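Local coordinates for protection of telomeres protein 1 (Schizosaccharomyces pombe, PDB 7CUI), which binds single-stranded telomeric DNA of the 5'-GGTTAC-3' type, protects the 3' overhang of the telomere, and regulates telomerase and telomere length, at residues A[18-24]-A[162-167]; A[79-84]-A[96-100]; A[102-108]-A[192-198]. All blocks are in the same frame, centred on the assembly; numbering follows the deposited sequence.

Overall arrangement
The chain is the C-terminal part of the protein. Strands 49-73, 77-87, 93-99, 163-171 and 190-198 form a curled sheet with OB-fold topology. Residues 18-24 come first and are met by 162-167, so interaction 1 closes a loop of 137 residues. Interaction 2 falls within that loop: it is the hairpin 79-84 with 96-100. Helix 100-107 follows directly, and its residues 102-108 meet 192-198 near the C terminus. Interaction 3 therefore crosses interaction 1 along the chain and follows interaction 2. Strand 190-198 unites the three, pairing with 22-24, 163-171 and 93-99. The centres of interactions 2 and 3 lie about 9 Å apart.

Interaction 1 of 3, residues A[18-24]-A[162-167]; sequences ITAHVIN and PWFDIY
Thr19 grips the backbone carbonyl of Trp163 twice. Its N-H bonds to Trp163 O at 2.9 Å, with an N-H...O angle of 155°. Its hydroxyl OG1 donates to the same Trp163 O at 3.1 Å, coming from above the carbonyl plane. Next to this fork, Ile18 CA sends a CA-H...O contact to Trp163 O, and Thr19 OG1 rests on Pro162 CB. A type I turn from Thr19 to Val22 then swings the chain into strand 22-24. This strand does not pair with 163-167; the two run at 31° to each other. Both are instead bonded to strand 190-198, Ile23 to Lys197 and Tyr167 to Phe194. The N-terminal segment thus adds a short strand to the last strand of the OB-fold barrel and packs against the fourth, 163-171. At the far end Asn24 CB sits 3.6 Å from Tyr167 OH, and its CG is 4.0 Å from Asp165 CB. The Asn24 amide crosses the Asp165 side chain at about a right angle. Cutting Asn24 back to an alanine removes this amide, which would probably leave the Asp165 side chain and backbone without their neighbour on this side. Tyr167 OH is itself hydrogen-bonded to Glu25 O. Between the two ends the packing is apolar. Val22 CB meets Phe164 CB at 3.8 Å, and Val22 CG1 reaches obliquely to the ring. Phe164 holds CG between its backbone N and carbonyl carbon (chi1 60°), which carries the ring on past the valine. Ile18 CG2 lies 3.8 Å from Phe164 CA, and Ile18 CD1 comes to 4.0 Å from Asp165 OD2.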
loop_
_atom_site.group_PDB
_atom_site.type_symbol
_atom_site.label_atom_id
_atom_site.label_comp_id
_atom_site.label_asym_id
_atom_site.label_seq_id
_atom_site.Cartn_x
_atom_site.Cartn_y
_atom_site.Cartn_z
ATOM N N ILE A 18 -10.101 15.413 1.664
ATOM C CA ILE A 18 -8.976 14.613 2.132
ATOM C C ILE A 18 -8.627 14.961 3.580
ATOM O O ILE A 18 -8.866 16.084 4.023
ATOM C CB ILE A 18 -7.755 14.705 1.189
ATOM C CG1 ILE A 18 -7.109 16.095 1.200
ATOM C CG2 ILE A 18 -8.119 14.243 -0.217
ATOM C CD1 ILE A 18 -5.873 16.226 0.332
ATOM N N THR A 19 -8.054 13.979 4.299
ATOM C CA THR A 19 -7.651 14.142 5.688
ATOM C C THR A 19 -6.466 15.098 5.774
ATOM O O THR A 19 -5.597 15.106 4.900
ATOM C CB THR A 19 -7.144 12.843 6.340
ATOM O OG1 THR A 19 -7.301 11.690 5.513
ATOM C CG2 THR A 19 -7.743 12.600 7.708
ATOM N N ALA A 20 -6.437 15.870 6.864
ATOM C CA ALA A 20 -5.260 16.632 7.238
ATOM C C ALA A 20 -4.131 15.674 7.634
ATOM O O ALA A 20 -2.975 16.090 7.721
ATOM C CB ALA A 20 -5.616 17.584 8.354
ATOM N N HIS A 21 -4.471 14.388 7.834
ATOM C CA HIS A 21 -3.549 13.422 8.421
ATOM C C HIS A 21 -2.639 12.769 7.379
ATOM O O HIS A 21 -1.799 11.948 7.738
ATOM C CB HIS A 21 -4.284 12.362 9.253
ATOM C CG HIS A 21 -4.860 12.877 10.531
ATOM N ND1 HIS A 21 -6.213 12.804 10.807
ATOM C CD2 HIS A 21 -4.283 13.456 11.605
ATOM C CE1 HIS A 21 -6.448 13.322 11.995
ATOM N NE2 HIS A 21 -5.280 13.730 12.503
ATOM N N VAL A 22 -2.808 13.120 6.097
ATOM C CA VAL A 22 -1.936 12.582 5.065
ATOM C C VAL A 22 -1.420 13.728 4.201
ATOM O O VAL A 22 -2.201 14.440 3.577
ATOM C CB VAL A 22 -2.633 11.488 4.230
ATOM C CG1 VAL A 22 -1.779 11.037 3.056
ATOM C CG2 VAL A 22 -3.043 10.293 5.080
ATOM N N ILE A 23 -0.092 13.892 4.197
ATOM C CA ILE A 23 0.612 14.880 3.391
ATOM C C ILE A 23 1.319 14.158 2.244
ATOM O O ILE A 23 1.759 13.021 2.388
ATOM C CB ILE A 23 1.597 15.678 4.271
ATOM C CG1 ILE A 23 0.880 16.762 5.077
ATOM C CG2 ILE A 23 2.740 16.256 3.453
ATOM C CD1 ILE A 23 1.775 17.498 6.054
ATOM N N ASN A 24 1.432 14.840 1.102
ATOM C CA ASN A 24 2.142 14.322 -0.055
ATOM C C ASN A 24 3.401 15.154 -0.300
ATOM O O ASN A 24 3.498 16.296 0.148
ATOM C CB ASN A 24 1.231 14.276 -1.282
ATOM C CG ASN A 24 0.085 13.301 -1.119
ATOM O OD1 ASN A 24 0.219 12.123 -1.444
ATOM N ND2 ASN A 24 -1.044 13.779 -0.618
ATOM N N PRO A 162 -11.093 7.240 5.497
ATOM C CA PRO A 162 -10.767 8.575 4.995
ATOM C C PRO A 162 -10.229 8.611 3.567
ATOM O O PRO A 162 -9.780 7.596 3.043
ATOM C CB PRO A 162 -9.724 9.117 5.987
ATOM C CG PRO A 162 -9.166 7.896 6.684
ATOM C CD PRO A 162 -10.260 6.851 6.649
ATOM N N TRP A 163 -10.300 9.806 2.962
ATOM C CA TRP A 163 -9.815 10.098 1.622
ATOM C C TRP A 163 -8.461 10.790 1.704
ATOM O O TRP A 163 -8.258 11.649 2.564
ATOM C CB TRP A 163 -10.806 11.009 0.887
ATOM C CG TRP A 163 -12.055 10.318 0.450
ATOM C CD1 TRP A 163 -13.226 10.235 1.141
ATOM C CD2 TRP A 163 -12.256 9.599 -0.780
ATOM N NE1 TRP A 163 -14.148 9.523 0.424
ATOM C CE2 TRP A 163 -13.585 9.120 -0.758
ATOM C CE3 TRP A 163 -11.457 9.319 -1.899
ATOM C CZ2 TRP A 163 -14.121 8.376 -1.811
ATOM C CZ3 TRP A 163 -11.989 8.582 -2.936
ATOM C CH2 TRP A 163 -13.305 8.118 -2.891
ATOM N N PHE A 164 -7.560 10.433 0.779
ATOM C CA PHE A 164 -6.239 11.040 0.712
ATOM C C PHE A 164 -5.676 10.886 -0.699
ATOM O O PHE A 164 -6.102 10.008 -1.451
ATOM C CB PHE A 164 -5.304 10.458 1.779
ATOM C CG PHE A 164 -5.076 8.969 1.691
ATOM C CD1 PHE A 164 -5.938 8.077 2.318
ATOM C CD2 PHE A 164 -4.008 8.452 0.969
ATOM C CE1 PHE A 164 -5.741 6.707 2.226
ATOM C CE2 PHE A 164 -3.805 7.080 0.883
ATOM C CZ PHE A 164 -4.669 6.209 1.515
ATOM N N ASP A 165 -4.732 11.770 -1.044
ATOM C CA ASP A 165 -4.018 11.670 -2.306
ATOM C C ASP A 165 -2.855 10.701 -2.124
ATOM O O ASP A 165 -2.233 10.671 -1.064
ATOM C CB ASP A 165 -3.573 13.042 -2.818
ATOM C CG ASP A 165 -4.715 13.902 -3.335
ATOM O OD1 ASP A 165 -5.718 13.328 -3.798
ATOM O OD2 ASP A 165 -4.591 15.142 -3.267
ATOM N N ILE A 166 -2.584 9.902 -3.163
ATOM C CA ILE A 166 -1.547 8.881 -3.134
ATOM C C ILE A 166 -0.779 8.938 -4.453
ATOM O O ILE A 166 -1.383 9.114 -5.508
ATOM C CB ILE A 166 -2.178 7.489 -2.890
ATOM C CG1 ILE A 166 -1.140 6.387 -2.667
ATOM C CG2 ILE A 166 -3.133 7.115 -4.013
ATOM C CD1 ILE A 166 -0.226 6.637 -1.499
ATOM N N TYR A 167 0.554 8.813 -4.379
ATOM C CA TYR A 167 1.363 8.643 -5.577
ATOM C C TYR A 167 1.719 7.169 -5.724
ATOM O O TYR A 167 2.086 6.522 -4.747
ATOM C CB TYR A 167 2.681 9.415 -5.497
ATOM C CG TYR A 167 2.590 10.898 -5.252
ATOM C CD1 TYR A 167 1.455 11.624 -5.571
ATOM C CD2 TYR A 167 3.676 11.589 -4.736
ATOM C CE1 TYR A 167 1.388 12.992 -5.354
ATOM C CE2 TYR A 167 3.628 12.956 -4.516
ATOM C CZ TYR A 167 2.480 13.661 -4.828
ATOM O OH TYR A 167 2.429 15.007 -4.608
#

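Interaction 2 of 3, residues A[79-84]-A[96-100]; sequences VWMFAL and VIFFD
Residues 79-84 and 96-100 form an antiparallel beta hairpin, the second and third strands of the OB-fold barrel. The backbone ladder comes first. Phe82 and Phe98 are a hydrogen-bonded pair, with Phe98 N to Phe82 O at 2.8 Å and Phe82 N to Phe98 O at 3.1 Å. Leu84 and Val96 make the next such pair. Asp100 N still reaches Trp80 O at 2.9 Å as the chain leaves the strand. CA-H...O contacts fill the non-hydrogen-bonded pairs, as from Met81 CA to Phe98 O.

The aromatic contacts differ on the two faces. On the face of Phe82, Leu84, Val96 and Phe98, the Phe98 CB lies over the Phe82 ring, 4.1 Å from its centroid, in a CH-pi contact. The ring of the same Phe98 goes on to Leu84, whose CD1 meets Phe98 CE1 at 3.6 Å. This face looks into the barrel: Phe82 stacks on Phe68, and Phe98 packs on Ile166 and Ala103.

On the face of Met81 (selenomethionine), Ala83, Ile97 and Phe99, a chain of another protein adds apolar side chains. There Phe99 has CG opposite its backbone N (chi1 -177°), which turns the ring back across the neighbouring strand. Met81 CB touches the edge of that ring, in its plane, 3.8 Å from Phe99 CD1.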
loop_
_atom_site.group_PDB
_atom_site.type_symbol
_atom_site.label_atom_id
_atom_site.label_comp_id
_atom_site.label_asym_id
_atom_site.label_seq_id
_atom_site.Cartn_x
_atom_site.Cartn_y
_atom_site.Cartn_z
ATOM N N VAL A 79 12.152 -5.774 6.946
ATOM C CA VAL A 79 11.733 -4.637 6.140
ATOM C C VAL A 79 10.211 -4.580 6.112
ATOM O O VAL A 79 9.549 -5.613 6.231
ATOM C CB VAL A 79 12.298 -4.657 4.703
ATOM C CG1 VAL A 79 13.795 -4.388 4.667
ATOM C CG2 VAL A 79 11.929 -5.925 3.943
ATOM N N TRP A 80 9.688 -3.358 5.943
ATOM C CA TRP A 80 8.265 -3.142 5.748
ATOM C C TRP A 80 7.848 -3.744 4.413
ATOM O O TRP A 80 8.498 -3.518 3.395
ATOM C CB TRP A 80 7.919 -1.648 5.763
ATOM C CG TRP A 80 8.148 -0.939 7.062
ATOM C CD1 TRP A 80 8.938 0.156 7.264
ATOM C CD2 TRP A 80 7.566 -1.255 8.340
ATOM N NE1 TRP A 80 8.899 0.535 8.579
ATOM C CE2 TRP A 80 8.068 -0.312 9.264
ATOM C CE3 TRP A 80 6.682 -2.242 8.796
ATOM C CZ2 TRP A 80 7.700 -0.320 10.610
ATOM C CZ3 TRP A 80 6.328 -2.257 10.128
ATOM C CH2 TRP A 80 6.833 -1.309 11.020
HETATM N N MSE A 81 6.749 -4.498 4.435
HETATM C CA MSE A 81 6.112 -4.936 3.208
HETATM C C MSE A 81 4.647 -5.269 3.476
HETATM O O MSE A 81 4.330 -6.219 4.188
HETATM C CB MSE A 81 6.869 -6.113 2.586
HETATM C CG MSE A 81 6.312 -6.512 1.248
HETATM SE SE MSE A 81 7.007 -8.254 0.708
HETATM C CE MSE A 81 6.150 -9.683 1.753
ATOM N N PHE A 82 3.765 -4.453 2.894
ATOM C CA PHE A 82 2.328 -4.658 2.967
ATOM C C PHE A 82 1.673 -3.976 1.770
ATOM O O PHE A 82 2.312 -3.188 1.073
ATOM C CB PHE A 82 1.767 -4.160 4.305
ATOM C CG PHE A 82 2.089 -2.726 4.647
ATOM C CD1 PHE A 82 3.229 -2.410 5.371
ATOM C CD2 PHE A 82 1.246 -1.688 4.260
ATOM C CE1 PHE A 82 3.521 -1.091 5.692
ATOM C CE2 PHE A 82 1.541 -0.370 4.585
ATOM C CZ PHE A 82 2.678 -0.072 5.305
ATOM N N ALA A 83 0.398 -4.296 1.537
ATOM C CA ALA A 83 -0.330 -3.732 0.414
ATOM C C ALA A 83 -1.677 -3.190 0.882
ATOM O O ALA A 83 -2.360 -3.815 1.692
ATOM C CB ALA A 83 -0.500 -4.773 -0.665
ATOM N N LEU A 84 -2.044 -2.018 0.356
ATOM C CA LEU A 84 -3.358 -1.446 0.591
ATOM C C LEU A 84 -4.170 -1.585 -0.692
ATOM O O LEU A 84 -3.716 -1.150 -1.749
ATOM C CB LEU A 84 -3.194 0.038 0.930
ATOM C CG LEU A 84 -2.271 0.378 2.096
ATOM C CD1 LEU A 84 -2.278 1.879 2.348
ATOM C CD2 LEU A 84 -2.698 -0.368 3.349
ATOM N N VAL A 96 -1.849 -1.399 -3.976
ATOM C CA VAL A 96 -0.709 -0.504 -3.890
ATOM C C VAL A 96 0.227 -1.040 -2.806
ATOM O O VAL A 96 -0.154 -1.165 -1.639
ATOM C CB VAL A 96 -1.171 0.938 -3.589
ATOM C CG1 VAL A 96 -0.002 1.889 -3.385
ATOM C CG2 VAL A 96 -2.129 1.471 -4.648
ATOM N N ILE A 97 1.456 -1.374 -3.209
ATOM C CA ILE A 97 2.431 -1.972 -2.312
ATOM C C ILE A 97 3.235 -0.868 -1.631
ATOM O O ILE A 97 3.760 0.026 -2.295
ATOM C CB ILE A 97 3.353 -2.943 -3.078
ATOM C CG1 ILE A 97 2.586 -4.142 -3.639
ATOM C CG2 ILE A 97 4.520 -3.386 -2.206
ATOM C CD1 ILE A 97 3.335 -4.895 -4.721
ATOM N N PHE A 98 3.331 -0.956 -0.299
ATOM C CA PHE A 98 4.271 -0.158 0.470
ATOM C C PHE A 98 5.404 -1.056 0.960
ATOM O O PHE A 98 5.186 -1.988 1.733
ATOM C CB PHE A 98 3.566 0.591 1.604
ATOM C CG PHE A 98 2.704 1.725 1.113
ATOM C CD1 PHE A 98 1.388 1.499 0.733
ATOM C CD2 PHE A 98 3.218 3.011 0.985
ATOM C CE1 PHE A 98 0.603 2.538 0.255
ATOM C CE2 PHE A 98 2.428 4.051 0.509
ATOM C CZ PHE A 98 1.121 3.811 0.147
ATOM N N PHE A 99 6.614 -0.746 0.494
ATOM C CA PHE A 99 7.803 -1.542 0.737
ATOM C C PHE A 99 8.902 -0.630 1.276
ATOM O O PHE A 99 9.037 0.514 0.834
ATOM C CB PHE A 99 8.219 -2.223 -0.571
ATOM C CG PHE A 99 9.409 -3.143 -0.472
ATOM C CD1 PHE A 99 9.333 -4.322 0.254
ATOM C CD2 PHE A 99 10.604 -2.840 -1.110
ATOM C CE1 PHE A 99 10.428 -5.172 0.354
ATOM C CE2 PHE A 99 11.700 -3.690 -1.011
ATOM C CZ PHE A 99 11.609 -4.856 -0.282
ATOM N N ASP A 100 9.645 -1.141 2.267
ATOM C CA ASP A 100 10.911 -0.575 2.710
ATOM C C ASP A 100 10.776 0.926 2.990
ATOM O O ASP A 100 9.949 1.329 3.804
ATOM C CB ASP A 100 12.046 -0.949 1.750
ATOM C CG ASP A 100 13.420 -0.954 2.397
ATOM O OD1 ASP A 100 13.518 -0.568 3.585
ATOM O OD2 ASP A 100 14.384 -1.350 1.709
#

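Interaction 3 of 3, residues A[102-108]-A[192-198]; sequences DAAELIN and RGFGTKI
This is a helix-to-strand contact: residues 102-107 of a helix cross the last strand of the OB fold, 190-198, with Asp102 on Arg192 at one end and Leu106 on Ile198 at the other. The helix follows the third strand of the fold and lies at 41° to strand 196-198. Polar bonds hold both ends of the seam.

At the start, Asp102 OD2 forms a salt bridge to Arg192 NH1 at 2.7 Å. The carboxylate meets the guanidinium at its edge, with the two planes 57° apart. Asp102 OD2 has a second cation in Lys169, so two positive groups probably stabilise its charge. Arg192 also reaches outward, its NE bonded to the backbone of another protein. The Asp102 side chain lies alongside that of Phe194, pointing the same way.

At the other end, the carbonyl of Leu106 turns to the strand. Ile198 N bonds to Leu106 O at 2.9 Å, in the carbonyl plane and on a lone pair. Asn108 leaves the helix with positive phi. Its CG is opposite the backbone N (chi1 -168°), and this sets ND2 at 2.8 Å from Ile198 O in a hydrogen bond. The same amide nitrogen passes Lys197 CD.

Between the ends, Leu106 CG packs on Ile198 CD1 at 4.0 Å, and Leu106 lies side by side with Thr196. Ile198 goes on to Leu131, Leu133 and Ile134 of helix 121-135. Glu105 is bent toward Lys197, but their salt bridge is long, OE1 to NZ 3.6 Å. The strand is interrupted at Gly195, where Thr196 OG1 donates back to Phe194 O at 2.7 Å. One water bridges helix and strand, donating to Asp102 O and, at 2.9 Å, to Thr196 O.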
loop_
_atom_site.group_PDB
_atom_site.type_symbol
_atom_site.label_atom_id
_atom_site.label_comp_id
_atom_site.label_asym_id
_atom_site.label_seq_id
_atom_site.Cartn_x
_atom_site.Cartn_y
_atom_site.Cartn_z
ATOM N N ASP A 102 9.603 3.441 1.334
ATOM C CA ASP A 102 8.339 4.075 0.994
ATOM C C ASP A 102 7.318 3.833 2.106
ATOM O O ASP A 102 6.525 4.718 2.426
ATOM C CB ASP A 102 7.841 3.624 -0.380
ATOM C CG ASP A 102 8.629 4.206 -1.546
ATOM O OD1 ASP A 102 8.942 5.420 -1.505
ATOM O OD2 ASP A 102 8.924 3.445 -2.494
ATOM N N ALA A 103 7.356 2.629 2.690
ATOM C CA ALA A 103 6.499 2.277 3.811
ATOM C C ALA A 103 6.921 3.056 5.054
ATOM O O ALA A 103 6.070 3.473 5.835
ATOM C CB ALA A 103 6.527 0.789 4.045
ATOM N N ALA A 104 8.235 3.259 5.218
ATOM C CA ALA A 104 8.757 4.084 6.298
ATOM C C ALA A 104 8.286 5.530 6.133
ATOM O O ALA A 104 7.959 6.185 7.120
ATOM C CB ALA A 104 10.262 3.984 6.369
ATOM N N GLU A 105 8.257 6.006 4.881
ATOM C CA GLU A 105 7.776 7.338 4.544
ATOM C C GLU A 105 6.322 7.499 4.998
ATOM O O GLU A 105 5.986 8.482 5.655
ATOM C CB GLU A 105 7.937 7.590 3.042
ATOM C CG GLU A 105 7.385 8.925 2.574
ATOM C CD GLU A 105 8.369 10.080 2.598
ATOM O OE1 GLU A 105 8.135 11.061 1.866
ATOM O OE2 GLU A 105 9.366 9.993 3.344
ATOM N N LEU A 106 5.473 6.523 4.649
ATOM C CA LEU A 106 4.065 6.546 5.014
ATOM C C LEU A 106 3.926 6.535 6.536
ATOM O O LEU A 106 3.256 7.404 7.090
ATOM C CB LEU A 106 3.351 5.354 4.367
ATOM C CG LEU A 106 1.841 5.277 4.593
ATOM C CD1 LEU A 106 1.091 6.207 3.648
ATOM C CD2 LEU A 106 1.339 3.848 4.435
ATOM N N ILE A 107 4.582 5.570 7.200
ATOM C CA ILE A 107 4.436 5.390 8.639
ATOM C C ILE A 107 4.859 6.662 9.371
ATOM O O ILE A 107 4.149 7.107 10.270
ATOM C CB ILE A 107 5.169 4.135 9.157
ATOM C CG1 ILE A 107 4.524 2.854 8.624
ATOM C CG2 ILE A 107 5.219 4.132 10.679
ATOM C CD1 ILE A 107 5.457 1.663 8.611
ATOM N N ASN A 108 6.021 7.214 8.994
ATOM C CA ASN A 108 6.452 8.541 9.408
ATOM C C ASN A 108 6.564 8.620 10.931
ATOM O O ASN A 108 5.970 9.498 11.553
ATOM C CB ASN A 108 5.526 9.623 8.836
ATOM C CG ASN A 108 6.072 11.026 8.986
ATOM O OD1 ASN A 108 7.273 11.218 9.140
ATOM N ND2 ASN A 108 5.197 12.017 8.941
ATOM N N ARG A 192 3.414 0.654 -6.649
ATOM C CA ARG A 192 4.102 0.918 -5.398
ATOM C C ARG A 192 3.821 2.347 -4.941
ATOM O O ARG A 192 4.084 3.297 -5.674
ATOM C CB ARG A 192 5.601 0.680 -5.587
ATOM C CG ARG A 192 6.074 -0.677 -5.092
ATOM C CD ARG A 192 7.040 -0.477 -3.948
ATOM N NE ARG A 192 8.402 -0.801 -4.339
ATOM C CZ ARG A 192 9.495 -0.182 -3.902
ATOM N NH1 ARG A 192 9.404 0.842 -3.070
ATOM N NH2 ARG A 192 10.681 -0.585 -4.317
ATOM N N GLY A 193 3.296 2.484 -3.717
ATOM C CA GLY A 193 3.077 3.794 -3.126
ATOM C C GLY A 193 4.398 4.494 -2.821
ATOM O O GLY A 193 5.409 3.829 -2.592
ATOM N N PHE A 194 4.373 5.833 -2.828
ATOM C CA PHE A 194 5.525 6.634 -2.441
ATOM C C PHE A 194 5.108 8.091 -2.246
ATOM O O PHE A 194 4.006 8.484 -2.627
ATOM C CB PHE A 194 6.631 6.534 -3.495
ATOM C CG PHE A 194 6.348 7.298 -4.765
ATOM C CD1 PHE A 194 5.580 6.737 -5.775
ATOM C CD2 PHE A 194 6.845 8.582 -4.943
ATOM C CE1 PHE A 194 5.321 7.443 -6.939
ATOM C CE2 PHE A 194 6.581 9.291 -6.104
ATOM C CZ PHE A 194 5.821 8.719 -7.102
ATOM N N GLY A 195 6.017 8.882 -1.660
ATOM C CA GLY A 195 5.864 10.324 -1.525
ATOM C C GLY A 195 4.608 10.710 -0.748
ATOM O O GLY A 195 3.938 11.688 -1.077
ATOM N N THR A 196 4.299 9.926 0.286
ATOM C CA THR A 196 3.055 10.062 1.025
ATOM C C THR A 196 3.335 9.760 2.494
ATOM O O THR A 196 3.837 8.683 2.804
ATOM C CB THR A 196 2.005 9.088 0.470
ATOM O OG1 THR A 196 1.965 9.211 -0.952
ATOM C CG2 THR A 196 0.619 9.296 1.043
ATOM N N LYS A 197 3.016 10.709 3.385
ATOM C CA LYS A 197 3.333 10.538 4.796
ATOM C C LYS A 197 2.105 10.800 5.669
ATOM O O LYS A 197 1.318 11.699 5.383
ATOM C CB LYS A 197 4.573 11.344 5.205
ATOM C CG LYS A 197 4.481 12.853 5.049
ATOM C CD LYS A 197 5.565 13.609 5.803
ATOM C CE LYS A 197 6.786 13.943 4.971
ATOM N NZ LYS A 197 7.768 12.836 4.983
ATOM N N ILE A 198 1.948 9.984 6.723
ATOM C CA ILE A 198 0.917 10.167 7.735
ATOM C C ILE A 198 1.422 11.191 8.747
ATOM O O ILE A 198 2.572 11.129 9.173
ATOM C CB ILE A 198 0.531 8.830 8.410
ATOM C CG1 ILE A 198 0.031 7.795 7.397
ATOM C CG2 ILE A 198 -0.488 9.047 9.522
ATOM C CD1 ILE A 198 -0.081 6.389 7.950
HETATM O O HOH W 1 5.084 6.933 0.915
#